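Methylated-DNA--protein-cysteine methyltransferase (Thermococcus kodakarensis, PDB 1MGT) repairs O6-methylguanine and O4-methylthymine in DNA by transferring the methyl group irreversibly to one of its own cysteines, a suicide reaction. Local coordinates at residues R82-E87 with N133-V138. Residues are numbered along the deposited sequence; the frame is centred on the assembly and turned at random.
Sequences RELSFE and NPYPIV
Y135 reaches from the loop 133-138 into the loop 82-87, where its ring meets L84 and F86; S85 opens an ST turn in 82-87 and N133 an Asx turn in 133-138. In this MGMT-family protein the contact thus joins the loop between helix 63-71 and helix 91-103 to the loop that follows helix 123-131 and runs on to C141, the inferred methyl-accepting nucleophile; the Y135 side chain lies about 8 Å from that of C141.

Apolar packing sandwiches the tyrosine ring. L84 CD2 sits 3.9 Å from the ring centroid of Y135 and only 15° off its normal, a CH-pi contact, while P134 CG covers the opposite face. L84 gets there with CG anti to its carbonyl carbon, and the same methyl also meets V138 CG2 at 4.3 Å. The aromatic pair is T-shaped: the edge of Y135, led by CE1, points at the face of F86, the planes stand at 83° and the centroids are 5.6 Å apart. K94 from helix 91-103 adds a cation-pi contact to F86.

Polar contacts gather at the phenol oxygen. F86 N donates to Y135 OH over 2.8 Å, but the 130° angle at the hydrogen shows a bent bond. The hydroxyl in turn donates to a water, which itself donates hydrogen bonds to E87 O and, weakly, to S85 OG. S85 OG also hydrogen-bonds V24 O and accepts from E87 N, closing the ST turn. In the other loop Y135 N donates to N133 OD1 at 2.9 Å, approaching from well above the carbonyl plane.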
# COMPACT_ATOMS: atom_id res chain seq x y z
N ARG A 82 9.07 -9.31 -4.25
CA ARG A 82 8.96 -10.73 -4.54
C ARG A 82 7.82 -11.44 -3.81
O ARG A 82 7.44 -12.54 -4.22
CB ARG A 82 10.29 -11.41 -4.14
CG ARG A 82 10.79 -10.86 -2.82
CD ARG A 82 10.59 -11.78 -1.64
NE ARG A 82 11.81 -12.52 -1.31
CZ ARG A 82 12.50 -13.33 -2.09
NH1 ARG A 82 13.61 -13.93 -1.62
NH2 ARG A 82 12.13 -13.58 -3.33
N GLU A 83 7.29 -10.85 -2.75
CA GLU A 83 6.19 -11.46 -2.02
C GLU A 83 4.82 -11.13 -2.64
O GLU A 83 3.82 -11.75 -2.25
CB GLU A 83 6.15 -10.93 -0.59
CG GLU A 83 7.45 -10.93 0.17
CD GLU A 83 7.81 -12.29 0.73
OE1 GLU A 83 7.06 -13.26 0.48
OE2 GLU A 83 8.85 -12.38 1.41
N LEU A 84 4.77 -10.18 -3.55
CA LEU A 84 3.52 -9.75 -4.18
C LEU A 84 3.06 -10.60 -5.32
O LEU A 84 3.84 -10.90 -6.23
CB LEU A 84 3.66 -8.28 -4.66
CG LEU A 84 4.11 -7.31 -3.56
CD1 LEU A 84 4.27 -5.90 -4.13
CD2 LEU A 84 3.13 -7.30 -2.40
N SER A 85 1.77 -10.97 -5.36
CA SER A 85 1.31 -11.79 -6.48
C SER A 85 1.00 -11.01 -7.73
O SER A 85 1.00 -11.59 -8.83
CB SER A 85 0.03 -12.55 -6.07
OG SER A 85 -1.02 -11.59 -6.06
N PHE A 86 0.66 -9.72 -7.65
CA PHE A 86 0.26 -8.90 -8.76
C PHE A 86 -1.03 -9.42 -9.39
O PHE A 86 -1.33 -9.10 -10.54
CB PHE A 86 1.33 -8.65 -9.85
CG PHE A 86 2.34 -7.67 -9.28
CD1 PHE A 86 3.54 -8.12 -8.78
CD2 PHE A 86 2.02 -6.32 -9.25
CE1 PHE A 86 4.47 -7.24 -8.24
CE2 PHE A 86 2.95 -5.45 -8.70
CZ PHE A 86 4.14 -5.89 -8.21
N GLU A 87 -1.82 -10.20 -8.65
CA GLU A 87 -3.10 -10.68 -9.18
C GLU A 87 -4.06 -9.48 -9.17
O GLU A 87 -4.05 -8.74 -8.18
CB GLU A 87 -3.69 -11.79 -8.28
CG GLU A 87 -2.95 -13.11 -8.40
CD GLU A 87 -3.46 -14.18 -7.44
OE1 GLU A 87 -4.56 -14.09 -6.91
OE2 GLU A 87 -2.74 -15.16 -7.18
N ASN A 133 -4.13 1.01 -5.79
CA ASN A 133 -3.05 0.18 -5.27
C ASN A 133 -3.54 -0.78 -4.21
O ASN A 133 -4.00 -0.36 -3.15
CB ASN A 133 -1.99 1.15 -4.67
CG ASN A 133 -0.82 0.42 -4.05
OD1 ASN A 133 -0.55 -0.73 -4.40
ND2 ASN A 133 -0.13 1.11 -3.15
N PRO A 134 -3.42 -2.08 -4.45
CA PRO A 134 -3.84 -3.07 -3.46
C PRO A 134 -2.77 -3.35 -2.44
O PRO A 134 -2.91 -4.13 -1.50
CB PRO A 134 -4.11 -4.31 -4.35
CG PRO A 134 -3.13 -4.20 -5.45
CD PRO A 134 -2.93 -2.72 -5.68
N TYR A 135 -1.58 -2.69 -2.56
CA TYR A 135 -0.48 -2.89 -1.67
C TYR A 135 0.06 -1.61 -0.98
O TYR A 135 1.26 -1.31 -1.15
CB TYR A 135 0.71 -3.50 -2.45
CG TYR A 135 0.36 -4.67 -3.35
CD1 TYR A 135 0.70 -4.63 -4.70
CD2 TYR A 135 -0.28 -5.81 -2.86
CE1 TYR A 135 0.42 -5.69 -5.54
CE2 TYR A 135 -0.58 -6.87 -3.71
CZ TYR A 135 -0.24 -6.80 -5.04
OH TYR A 135 -0.52 -7.84 -5.91
N PRO A 136 -0.75 -0.95 -0.22
CA PRO A 136 -0.30 0.25 0.53
C PRO A 136 0.83 -0.17 1.46
O PRO A 136 1.04 -1.35 1.82
CB PRO A 136 -1.51 0.72 1.28
CG PRO A 136 -2.40 -0.48 1.39
CD PRO A 136 -2.18 -1.23 0.10
N ILE A 137 1.63 0.82 1.87
CA ILE A 137 2.79 0.66 2.70
C ILE A 137 3.97 0.12 1.90
O ILE A 137 4.98 0.83 1.69
CB ILE A 137 2.64 -0.14 4.00
CG1 ILE A 137 1.49 0.43 4.86
CG2 ILE A 137 3.96 -0.13 4.81
CD1 ILE A 137 1.09 -0.55 5.96
N VAL A 138 3.89 -1.10 1.42
CA VAL A 138 4.98 -1.72 0.67
C VAL A 138 5.17 -1.01 -0.67
O VAL A 138 6.35 -0.75 -0.98
CB VAL A 138 4.78 -3.23 0.56
CG1 VAL A 138 4.65 -3.80 2.00
CG2 VAL A 138 3.52 -3.57 -0.20
O HOH W 1 -2.91 -8.85 -5.78